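PDB 2VPZ: thiosulfate reductase from Thermus thermophilus, which probably carries out redox chemistry on sulfur compounds such as polysulfide or thiosulfate, using a [4Fe-4S] cluster and a molybdenum centre held by two pterin guanosine dinucleotides. Local coordinates for residues A[55-59]-A[60-64]; A[113-116]-A[117-121]; A[263-266]-A[267-271]; A[551-555]-A[556-560]. One frame throughout, in Å; residues are numbered along the deposited sequence.

The four contacts come in order along the chain, each formed within one continuous run of residues. Contact 1 is the turn of the hairpin 52-57/62-67 in the Fe4S4 domain, the side chain of K64 being about 11 Å from the cluster. Contact 2 starts helix 117-134, its centre about 30 Å from that of contact 1. Contact 4 joins helices 540-551 and 555-560; its centre is about 23 Å from that of contact 1, on the same side of the chain's centre. Contact 3, in helix 257-270, lies on the opposite side from contacts 1 and 2, with about 65 Å between its centre and that of contact 2. None touches another, so these local motifs shape separate parts of one large fold.

Contact 1: A[55-59]-A[60-64]; sequences AHAVG and NRVYK
H56 and K64 lie side by side and point the same way from one face of the hairpin, the imidazole CD2 of H56 resting 4.0 Å from CB of K64. With CG of H56 beside the backbone N (chi1 -55°), the CD2 side of the ring comes next to this CB and the K64 carbonyl, while ND1 bonds to the hydroxyl of S39. The lysine chain leads away from the hairpin partner, and its NZ forms a salt bridge with E66. A57 and V62 occupy the other face, where small and branched apolar groups fit a buried position: CB of A57 is 4.2 Å from CG2 of V62, and CB of A55 is 4.1 Å from CG1 of the same valine. Near the turn V58 brings CB obliquely to the Y63 ring, 3.9 Å from CE1. That ring also carries CG of R61 over one face, and the arginine goes on to a cation-pi contact with Y90.

H56 N bonds to K64 O at 2.8 Å and V58 N to R61 O at 3.2 Å, while Y63 N reaches H56 O at 3.0 Å. H56 pairs with K64 but A57 with V62, which leaves Y63 as the extra residue of a beta bulge. G59 turns the chain with positive phi (71°), where a side chain would also run into the amide of N60. This antiparallel hairpin supplies two of the three strands in the small sheet near the iron-sulfur cluster. Its pairing rests on main-chain bonds, so the polar end of H56 is left to tie it to S39 on strand 38-43.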
loop_
_atom_site.group_PDB
_atom_site.type_symbol
_atom_site.label_atom_id
_atom_site.label_comp_id
_atom_site.label_asym_id
_atom_site.label_seq_id
_atom_site.Cartn_x
_atom_site.Cartn_y
_atom_site.Cartn_z
ATOM N N ALA A 55 34.839 -15.277 18.379
ATOM C CA ALA A 55 34.660 -14.409 19.550
ATOM C C ALA A 55 35.736 -13.320 19.536
ATOM O O ALA A 55 36.920 -13.625 19.360
ATOM C CB ALA A 55 34.748 -15.210 20.888
ATOM N N HIS A 56 35.306 -12.074 19.703
ATOM C CA HIS A 56 36.177 -10.917 19.711
ATOM C C HIS A 56 36.371 -10.418 21.153
ATOM O O HIS A 56 35.446 -9.858 21.752
ATOM C CB HIS A 56 35.584 -9.780 18.827
ATOM C CG HIS A 56 35.278 -10.160 17.420
ATOM N ND1 HIS A 56 36.237 -10.472 16.507
ATOM C CD2 HIS A 56 34.107 -10.282 16.774
ATOM C CE1 HIS A 56 35.682 -10.775 15.352
ATOM N NE2 HIS A 56 34.377 -10.665 15.487
ATOM N N ALA A 57 37.561 -10.646 21.703
ATOM C CA ALA A 57 37.890 -10.170 23.037
ATOM C C ALA A 57 38.899 -9.007 22.995
ATOM O O ALA A 57 39.659 -8.860 22.023
ATOM C CB ALA A 57 38.457 -11.329 23.924
ATOM N N VAL A 58 38.854 -8.168 24.029
ATOM C CA VAL A 58 39.778 -7.034 24.276
ATOM C C VAL A 58 40.168 -7.279 25.761
ATOM O O VAL A 58 39.401 -6.967 26.667
ATOM C CB VAL A 58 39.080 -5.617 24.145
ATOM C CG1 VAL A 58 40.003 -4.525 24.752
ATOM C CG2 VAL A 58 38.770 -5.311 22.661
ATOM N N GLY A 59 41.342 -7.833 26.018
ATOM C CA GLY A 59 41.687 -8.153 27.382
ATOM C C GLY A 59 40.818 -9.332 27.830
ATOM O O GLY A 59 40.518 -10.227 27.026
ATOM N N ASN A 60 40.364 -9.325 29.090
ATOM C CA ASN A 60 39.535 -10.396 29.663
ATOM C C ASN A 60 38.035 -10.272 29.419
ATOM O O ASN A 60 37.240 -10.540 30.320
ATOM C CB ASN A 60 39.788 -10.512 31.179
ATOM C CG ASN A 60 40.935 -11.449 31.526
ATOM O OD1 ASN A 60 41.362 -11.547 32.694
ATOM N ND2 ASN A 60 41.430 -12.148 30.523
ATOM N N ARG A 61 37.635 -9.887 28.215
ATOM C CA ARG A 61 36.214 -9.716 27.970
ATOM C C ARG A 61 35.769 -9.787 26.496
ATOM O O ARG A 61 36.273 -9.051 25.641
ATOM C CB ARG A 61 35.741 -8.402 28.610
ATOM C CG ARG A 61 34.415 -7.863 28.082
ATOM C CD ARG A 61 33.246 -7.941 29.072
ATOM N NE ARG A 61 32.130 -7.126 28.601
ATOM C CZ ARG A 61 31.660 -6.028 29.187
ATOM N NH1 ARG A 61 32.205 -5.589 30.313
ATOM N NH2 ARG A 61 30.662 -5.348 28.625
ATOM N N VAL A 62 34.831 -10.691 26.231
ATOM C CA VAL A 62 34.267 -10.903 24.907
ATOM C C VAL A 62 33.136 -9.863 24.635
ATOM O O VAL A 62 32.038 -9.964 25.192
ATOM C CB VAL A 62 33.724 -12.385 24.782
ATOM C CG1 VAL A 62 32.940 -12.562 23.469
ATOM C CG2 VAL A 62 34.902 -13.392 24.867
ATOM N N TYR A 63 33.423 -8.864 23.799
ATOM C CA TYR A 63 32.476 -7.796 23.450
ATOM C C TYR A 63 31.479 -8.113 22.328
ATOM O O TYR A 63 30.349 -7.590 22.307
ATOM C CB TYR A 63 33.232 -6.500 23.068
ATOM C CG TYR A 63 33.771 -5.731 24.256
ATOM C CD1 TYR A 63 35.109 -5.856 24.651
ATOM C CD2 TYR A 63 32.922 -4.925 25.028
ATOM C CE1 TYR A 63 35.595 -5.199 25.793
ATOM C CE2 TYR A 63 33.388 -4.266 26.170
ATOM C CZ TYR A 63 34.730 -4.405 26.552
ATOM O OH TYR A 63 35.202 -3.779 27.676
ATOM N N LYS A 64 31.902 -8.978 21.413
ATOM C CA LYS A 64 31.134 -9.358 20.238
ATOM C C LYS A 64 31.466 -10.782 19.798
ATOM O O LYS A 64 32.584 -11.286 19.975
ATOM C CB LYS A 64 31.419 -8.371 19.090
ATOM C CG LYS A 64 30.474 -8.430 17.865
ATOM C CD LYS A 64 29.047 -7.981 18.216
ATOM C CE LYS A 64 28.224 -7.573 16.988
ATOM N NZ LYS A 64 27.694 -8.741 16.225
#

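Contact 2: A[113-116]-A[117-121]; sequences RVAT and WEEAL
The guanidinium of R113 meets E119 at its edge: NH2 lies 3.5 Å from OE1 of E119, a salt bridge, with OE1 near the guanidinium plane. The carboxylate is turned almost perpendicular, the planes being 79° apart. R113 has CG between the backbone N and the carbonyl carbon (chi1 63°) and then runs extended to NE, which carries NH2 to the glutamate. The indole of W117 packs against P98, L480 and I521, and its NE1 bonds to the carbonyl of D514; a large ring with one donor suits that buried place.

Here the chain passes from strand 112-114 into helix 117-134, with T116 at the N-cap. T116 O accepts A120 N at 2.9 Å, closing the first turn, although the side chain makes no capping bond. A water accepts from T116 N and donates to OE2 of E119 at 2.6 Å. T116 OG1 donates to OE1 of E118, though the threonine's rotamer is doubtful because its methyl clashes with the helix backbone. Replacing E119 by an alanine removes the carboxylate, which would probably leave R113 without this countercharge and the bridging water without its acceptor. CB of A115, a small group, touches CG of E119 at 3.9 Å.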
loop_
_atom_site.group_PDB
_atom_site.type_symbol
_atom_site.label_atom_id
_atom_site.label_comp_id
_atom_site.label_asym_id
_atom_site.label_seq_id
_atom_site.Cartn_x
_atom_site.Cartn_y
_atom_site.Cartn_z
ATOM N N ARG A 113 29.458 -22.467 53.147
ATOM C CA ARG A 113 30.736 -21.889 53.554
ATOM C C ARG A 113 31.709 -22.147 52.387
ATOM O O ARG A 113 31.661 -23.213 51.742
ATOM C CB ARG A 113 31.274 -22.509 54.864
ATOM C CG ARG A 113 31.597 -23.994 54.784
ATOM C CD ARG A 113 32.213 -24.586 56.060
ATOM N NE ARG A 113 33.109 -25.711 55.782
ATOM C CZ ARG A 113 32.739 -26.937 55.420
ATOM N NH1 ARG A 113 31.454 -27.236 55.289
ATOM N NH2 ARG A 113 33.654 -27.877 55.153
ATOM N N VAL A 114 32.547 -21.164 52.084
ATOM C CA VAL A 114 33.517 -21.247 50.996
ATOM C C VAL A 114 34.507 -22.394 51.266
ATOM O O VAL A 114 34.784 -22.749 52.422
ATOM C CB VAL A 114 34.264 -19.858 50.776
ATOM C CG1 VAL A 114 35.164 -19.517 51.973
ATOM C CG2 VAL A 114 35.064 -19.863 49.462
ATOM N N ALA A 115 35.001 -23.010 50.193
ATOM C CA ALA A 115 35.923 -24.129 50.275
ATOM C C ALA A 115 36.938 -24.046 49.167
ATOM O O ALA A 115 36.850 -23.220 48.242
ATOM C CB ALA A 115 35.160 -25.475 50.181
ATOM N N THR A 116 37.898 -24.943 49.268
ATOM C CA THR A 116 38.996 -25.028 48.344
ATOM C C THR A 116 38.675 -26.119 47.285
ATOM O O THR A 116 37.905 -27.031 47.560
ATOM C CB THR A 116 40.296 -25.353 49.187
ATOM O OG1 THR A 116 41.378 -24.543 48.741
ATOM C CG2 THR A 116 40.652 -26.838 49.136
ATOM N N TRP A 117 39.189 -26.003 46.062
ATOM C CA TRP A 117 38.924 -27.063 45.077
ATOM C C TRP A 117 39.357 -28.431 45.619
ATOM O O TRP A 117 38.690 -29.457 45.395
ATOM C CB TRP A 117 39.625 -26.795 43.741
ATOM C CG TRP A 117 38.793 -25.943 42.822
ATOM C CD1 TRP A 117 38.964 -24.605 42.544
ATOM C CD2 TRP A 117 37.610 -26.349 42.101
ATOM N NE1 TRP A 117 37.965 -24.171 41.706
ATOM C CE2 TRP A 117 37.124 -25.215 41.416
ATOM C CE3 TRP A 117 36.916 -27.567 41.970
ATOM C CZ2 TRP A 117 35.957 -25.256 40.601
ATOM C CZ3 TRP A 117 35.752 -27.621 41.162
ATOM C CH2 TRP A 117 35.293 -26.463 40.488
ATOM N N GLU A 118 40.477 -28.433 46.333
ATOM C CA GLU A 118 41.057 -29.628 46.945
ATOM C C GLU A 118 40.111 -30.212 48.002
ATOM O O GLU A 118 39.748 -31.399 47.951
ATOM C CB GLU A 118 42.437 -29.292 47.553
ATOM C CG GLU A 118 43.432 -28.612 46.566
ATOM C CD GLU A 118 43.010 -27.177 46.133
ATOM O OE1 GLU A 118 42.599 -26.379 47.005
ATOM O OE2 GLU A 118 43.131 -26.858 44.924
ATOM N N GLU A 119 39.675 -29.372 48.935
ATOM C CA GLU A 119 38.750 -29.775 50.000
ATOM C C GLU A 119 37.367 -30.228 49.487
ATOM O O GLU A 119 36.825 -31.225 49.988
ATOM C CB GLU A 119 38.588 -28.666 51.053
ATOM C CG GLU A 119 37.145 -28.516 51.560
ATOM C CD GLU A 119 36.978 -28.645 53.078
ATOM O OE1 GLU A 119 36.285 -29.596 53.519
ATOM O OE2 GLU A 119 37.529 -27.804 53.823
ATOM N N ALA A 120 36.795 -29.518 48.513
ATOM C CA ALA A 120 35.480 -29.879 47.948
ATOM C C ALA A 120 35.544 -31.195 47.150
ATOM O O ALA A 120 34.644 -32.040 47.259
ATOM C CB ALA A 120 34.925 -28.724 47.033
ATOM N N LEU A 121 36.609 -31.378 46.371
ATOM C CA LEU A 121 36.789 -32.599 45.590
ATOM C C LEU A 121 37.051 -33.863 46.462
ATOM O O LEU A 121 36.605 -34.957 46.107
ATOM C CB LEU A 121 37.897 -32.398 44.501
ATOM C CG LEU A 121 37.467 -31.591 43.245
ATOM C CD1 LEU A 121 38.655 -31.409 42.275
ATOM C CD2 LEU A 121 36.296 -32.292 42.518
HETATM O O HOH W 1 38.288 -25.803 52.272
#

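Contact 3: A[263-266]-A[267-271]; sequences AWIH and VLIYE
The ring of H266 and the ring of Y270 stack face to face, one helical turn apart, their centroids separated by 4.5 Å and their planes by 14°. The stack is offset (parallel-displaced): CG of Y270 lies over the imidazole toward its rim, and CE1 of H266 over the phenol toward its rim. With CG of H266 anti to the backbone nitrogen (chi1 174°), the imidazole is held out from the helix where the Y270 ring can cover one face. Polar bonds fix both rings as well, H266 ND1 to the carbonyl of V293 and Y270 OH to that of K290; aromatic residues with a polar end suit the place because they can stack and still bond a carbonyl. With a serine in place of H266, the tyrosine would probably lose its stacking partner and the V293 carbonyl its ring donor.

Backbone bonds of the ordinary i to i+4 kind run through this last part of helix 257-270. Y270 N reaches H266 O at 2.8 Å, and L268 N reaches W264 O at 3.1 Å.

Apolar contacts occupy another side. CG2 of I265 meets CD1 of I269 at 3.8 Å, the two isoleucines lying side by side against L289 and helix 341-354, where branched hydrocarbon chains suit the buried surroundings.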
loop_
_atom_site.group_PDB
_atom_site.type_symbol
_atom_site.label_atom_id
_atom_site.label_comp_id
_atom_site.label_asym_id
_atom_site.label_seq_id
_atom_site.Cartn_x
_atom_site.Cartn_y
_atom_site.Cartn_z
ATOM N N ALA A 263 -5.820 -40.610 8.443
ATOM C CA ALA A 263 -6.736 -40.266 7.335
ATOM C C ALA A 263 -5.991 -39.769 6.072
ATOM O O ALA A 263 -6.524 -39.827 4.961
ATOM C CB ALA A 263 -7.813 -39.220 7.783
ATOM N N TRP A 264 -4.778 -39.257 6.238
ATOM C CA TRP A 264 -3.968 -38.846 5.096
ATOM C C TRP A 264 -3.322 -40.127 4.524
ATOM O O TRP A 264 -3.183 -40.273 3.306
ATOM C CB TRP A 264 -2.886 -37.821 5.471
ATOM C CG TRP A 264 -3.352 -36.375 5.559
ATOM C CD1 TRP A 264 -4.516 -35.841 5.057
ATOM C CD2 TRP A 264 -2.656 -35.282 6.182
ATOM N NE1 TRP A 264 -4.580 -34.496 5.340
ATOM C CE2 TRP A 264 -3.455 -34.125 6.025
ATOM C CE3 TRP A 264 -1.431 -35.171 6.858
ATOM C CZ2 TRP A 264 -3.066 -32.860 6.526
ATOM C CZ3 TRP A 264 -1.034 -33.920 7.358
ATOM C CH2 TRP A 264 -1.857 -32.780 7.186
ATOM N N ILE A 265 -2.917 -41.042 5.404
ATOM C CA ILE A 265 -2.318 -42.335 5.007
ATOM C C ILE A 265 -3.401 -43.039 4.149
ATOM O O ILE A 265 -3.128 -43.543 3.057
ATOM C CB ILE A 265 -1.917 -43.245 6.276
ATOM C CG1 ILE A 265 -0.522 -42.871 6.815
ATOM C CG2 ILE A 265 -1.976 -44.738 5.885
ATOM C CD1 ILE A 265 -0.257 -43.340 8.280
ATOM N N HIS A 266 -4.631 -43.042 4.653
ATOM C CA HIS A 266 -5.784 -43.601 3.935
ATOM C C HIS A 266 -5.990 -42.952 2.538
ATOM O O HIS A 266 -6.211 -43.664 1.558
ATOM C CB HIS A 266 -7.109 -43.444 4.745
ATOM C CG HIS A 266 -8.357 -43.850 4.037
ATOM N ND1 HIS A 266 -9.181 -44.844 4.503
ATOM C CD2 HIS A 266 -8.926 -43.396 2.922
ATOM C CE1 HIS A 266 -10.202 -44.996 3.690
ATOM N NE2 HIS A 266 -10.066 -44.121 2.716
ATOM N N VAL A 267 -5.935 -41.621 2.429
ATOM C CA VAL A 267 -6.145 -40.979 1.121
ATOM C C VAL A 267 -5.043 -41.297 0.071
ATOM O O VAL A 267 -5.352 -41.507 -1.093
ATOM C CB VAL A 267 -6.372 -39.404 1.215
ATOM C CG1 VAL A 267 -6.530 -38.796 -0.200
ATOM C CG2 VAL A 267 -7.627 -39.096 2.064
ATOM N N LEU A 268 -3.776 -41.371 0.478
ATOM C CA LEU A 268 -2.668 -41.706 -0.439
ATOM C C LEU A 268 -2.680 -43.203 -0.857
ATOM O O LEU A 268 -2.242 -43.552 -1.964
ATOM C CB LEU A 268 -1.290 -41.321 0.161
ATOM C CG LEU A 268 -1.054 -39.911 0.745
ATOM C CD1 LEU A 268 0.237 -39.886 1.600
ATOM C CD2 LEU A 268 -1.002 -38.861 -0.382
ATOM N N ILE A 269 -3.151 -44.091 0.018
ATOM C CA ILE A 269 -3.237 -45.516 -0.306
ATOM C C ILE A 269 -4.522 -45.814 -1.129
ATOM O O ILE A 269 -4.442 -46.367 -2.228
ATOM C CB ILE A 269 -3.197 -46.449 1.015
ATOM C CG1 ILE A 269 -1.775 -46.545 1.572
ATOM C CG2 ILE A 269 -3.737 -47.864 0.688
ATOM C CD1 ILE A 269 -1.659 -47.176 2.986
ATOM N N TYR A 270 -5.685 -45.391 -0.636
ATOM C CA TYR A 270 -6.978 -45.625 -1.303
ATOM C C TYR A 270 -7.352 -44.818 -2.555
ATOM O O TYR A 270 -8.209 -45.231 -3.330
ATOM C CB TYR A 270 -8.138 -45.588 -0.298
ATOM C CG TYR A 270 -8.242 -46.832 0.559
ATOM C CD1 TYR A 270 -7.237 -47.148 1.479
ATOM C CD2 TYR A 270 -9.328 -47.713 0.440
ATOM C CE1 TYR A 270 -7.294 -48.310 2.264
ATOM C CE2 TYR A 270 -9.401 -48.883 1.222
ATOM C CZ TYR A 270 -8.378 -49.175 2.132
ATOM O OH TYR A 270 -8.425 -50.312 2.902
ATOM N N GLU A 271 -6.752 -43.644 -2.736
ATOM C CA GLU A 271 -7.033 -42.880 -3.934
ATOM C C GLU A 271 -5.920 -43.180 -4.916
ATOM O O GLU A 271 -5.851 -42.615 -6.014
ATOM C CB GLU A 271 -7.159 -41.387 -3.688
ATOM C CG GLU A 271 -8.546 -40.931 -3.290
ATOM C CD GLU A 271 -8.668 -39.425 -3.289
ATOM O OE1 GLU A 271 -7.786 -38.786 -3.901
ATOM O OE2 GLU A 271 -9.626 -38.891 -2.694
#

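Contact 4: A[551-555]-A[556-560]; sequences LGLDL and ETMKG
D554 accepts through both its backbone and its side chain as the chain enters helix 555-560. Its carbonyl O takes M558 N at 3.2 Å and, weakly, T557 N. Its OD2 receives the hydroxyl OG1 of T557 at 3.0 Å, from above the carboxylate plane rather than within it. With chi1 at 49°, CG of D554 sits between the backbone N and the carbonyl carbon, which turns the carboxylate toward the threonine, a residue whose hydroxyl can donate. The helix bond that follows is K559 N to L555 O at 3.1 Å, while the amide of L555 is taken by the carboxylate of E545 in the preceding helix. K559 NZ lies 3.5 Å from OE2 of E556, a long salt bridge, and also bonds to the hydroxyl of Y489.

Away from these polar groups, CD1 of L553 touches CE of M558 at 3.8 Å, and both side chains pack on L548 and L564; leucine and the flexible methionine suit this apolar corner.

Helix 540-551 ends in a Schellman motif at G552, at whose backbone angles (phi 111°) a CB would be jammed against the carbonyl O of L551. D554 takes the N-cap position of the next helix, though its carboxylate caps no backbone N-H: a tight helix-to-helix connection.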
loop_
_atom_site.group_PDB
_atom_site.type_symbol
_atom_site.label_atom_id
_atom_site.label_comp_id
_atom_site.label_asym_id
_atom_site.label_seq_id
_atom_site.Cartn_x
_atom_site.Cartn_y
_atom_site.Cartn_z
ATOM N N LEU A 551 43.820 -37.681 12.135
ATOM C CA LEU A 551 43.308 -37.158 10.886
ATOM C C LEU A 551 44.312 -36.527 9.933
ATOM O O LEU A 551 44.026 -36.340 8.753
ATOM C CB LEU A 551 42.111 -36.225 11.129
ATOM C CG LEU A 551 40.863 -36.997 11.611
ATOM C CD1 LEU A 551 39.715 -36.013 11.916
ATOM C CD2 LEU A 551 40.442 -38.046 10.551
ATOM N N GLY A 552 45.500 -36.215 10.426
ATOM C CA GLY A 552 46.470 -35.582 9.567
ATOM C C GLY A 552 46.768 -34.141 9.924
ATOM O O GLY A 552 47.232 -33.368 9.081
ATOM N N LEU A 553 46.480 -33.744 11.161
ATOM C CA LEU A 553 46.744 -32.387 11.690
ATOM C C LEU A 553 47.100 -32.363 13.194
ATOM O O LEU A 553 47.083 -33.403 13.872
ATOM C CB LEU A 553 45.558 -31.420 11.434
ATOM C CG LEU A 553 44.299 -31.953 10.728
ATOM C CD1 LEU A 553 43.042 -31.556 11.509
ATOM C CD2 LEU A 553 44.211 -31.452 9.272
ATOM N N ASP A 554 47.430 -31.162 13.684
ATOM C CA ASP A 554 47.800 -30.848 15.077
ATOM C C ASP A 554 46.942 -29.656 15.629
ATOM O O ASP A 554 46.170 -29.052 14.883
ATOM C CB ASP A 554 49.285 -30.502 15.161
ATOM C CG ASP A 554 49.722 -29.499 14.121
ATOM O OD1 ASP A 554 50.563 -28.625 14.430
ATOM O OD2 ASP A 554 49.195 -29.594 12.997
ATOM N N LEU A 555 47.104 -29.329 16.913
ATOM C CA LEU A 555 46.328 -28.292 17.598
ATOM C C LEU A 555 46.340 -26.884 16.979
ATOM O O LEU A 555 45.301 -26.248 16.759
ATOM C CB LEU A 555 46.678 -28.198 19.103
ATOM C CG LEU A 555 45.497 -28.450 20.068
ATOM C CD1 LEU A 555 45.786 -27.870 21.474
ATOM C CD2 LEU A 555 44.206 -27.825 19.486
ATOM N N GLU A 556 47.528 -26.385 16.681
ATOM C CA GLU A 556 47.624 -25.086 16.073
ATOM C C GLU A 556 46.869 -24.980 14.706
ATOM O O GLU A 556 46.244 -23.948 14.430
ATOM C CB GLU A 556 49.110 -24.676 15.969
ATOM C CG GLU A 556 49.805 -24.376 17.340
ATOM C CD GLU A 556 49.194 -23.168 18.085
ATOM O OE1 GLU A 556 49.126 -22.066 17.479
ATOM O OE2 GLU A 556 48.784 -23.318 19.265
ATOM N N THR A 557 46.866 -26.024 13.869
ATOM C CA THR A 557 46.174 -25.989 12.555
ATOM C C THR A 557 44.642 -26.113 12.708
ATOM O O THR A 557 43.846 -25.513 11.970
ATOM C CB THR A 557 46.702 -27.103 11.536
ATOM O OG1 THR A 557 48.131 -27.156 11.574
ATOM C CG2 THR A 557 46.235 -26.785 10.074
ATOM N N MET A 558 44.212 -26.879 13.706
ATOM C CA MET A 558 42.800 -26.989 13.963
ATOM C C MET A 558 42.266 -25.575 14.368
ATOM O O MET A 558 41.171 -25.184 13.940
ATOM C CB MET A 558 42.500 -28.010 15.060
ATOM C CG MET A 558 41.261 -28.896 14.796
ATOM S SD MET A 558 40.029 -28.134 13.701
ATOM C CE MET A 558 40.592 -28.708 12.073
ATOM N N LYS A 559 43.024 -24.810 15.164
ATOM C CA LYS A 559 42.627 -23.465 15.613
ATOM C C LYS A 559 42.511 -22.515 14.409
ATOM O O LYS A 559 41.686 -21.580 14.389
ATOM C CB LYS A 559 43.613 -22.892 16.658
ATOM C CG LYS A 559 43.903 -23.828 17.835
ATOM C CD LYS A 559 44.093 -23.108 19.176
ATOM C CE LYS A 559 45.562 -22.958 19.567
ATOM N NZ LYS A 559 45.804 -23.008 21.056
ATOM N N GLY A 560 43.326 -22.790 13.394
ATOM C CA GLY A 560 43.316 -22.055 12.143
ATOM C C GLY A 560 42.023 -22.113 11.310
ATOM O O GLY A 560 41.575 -21.065 10.842
#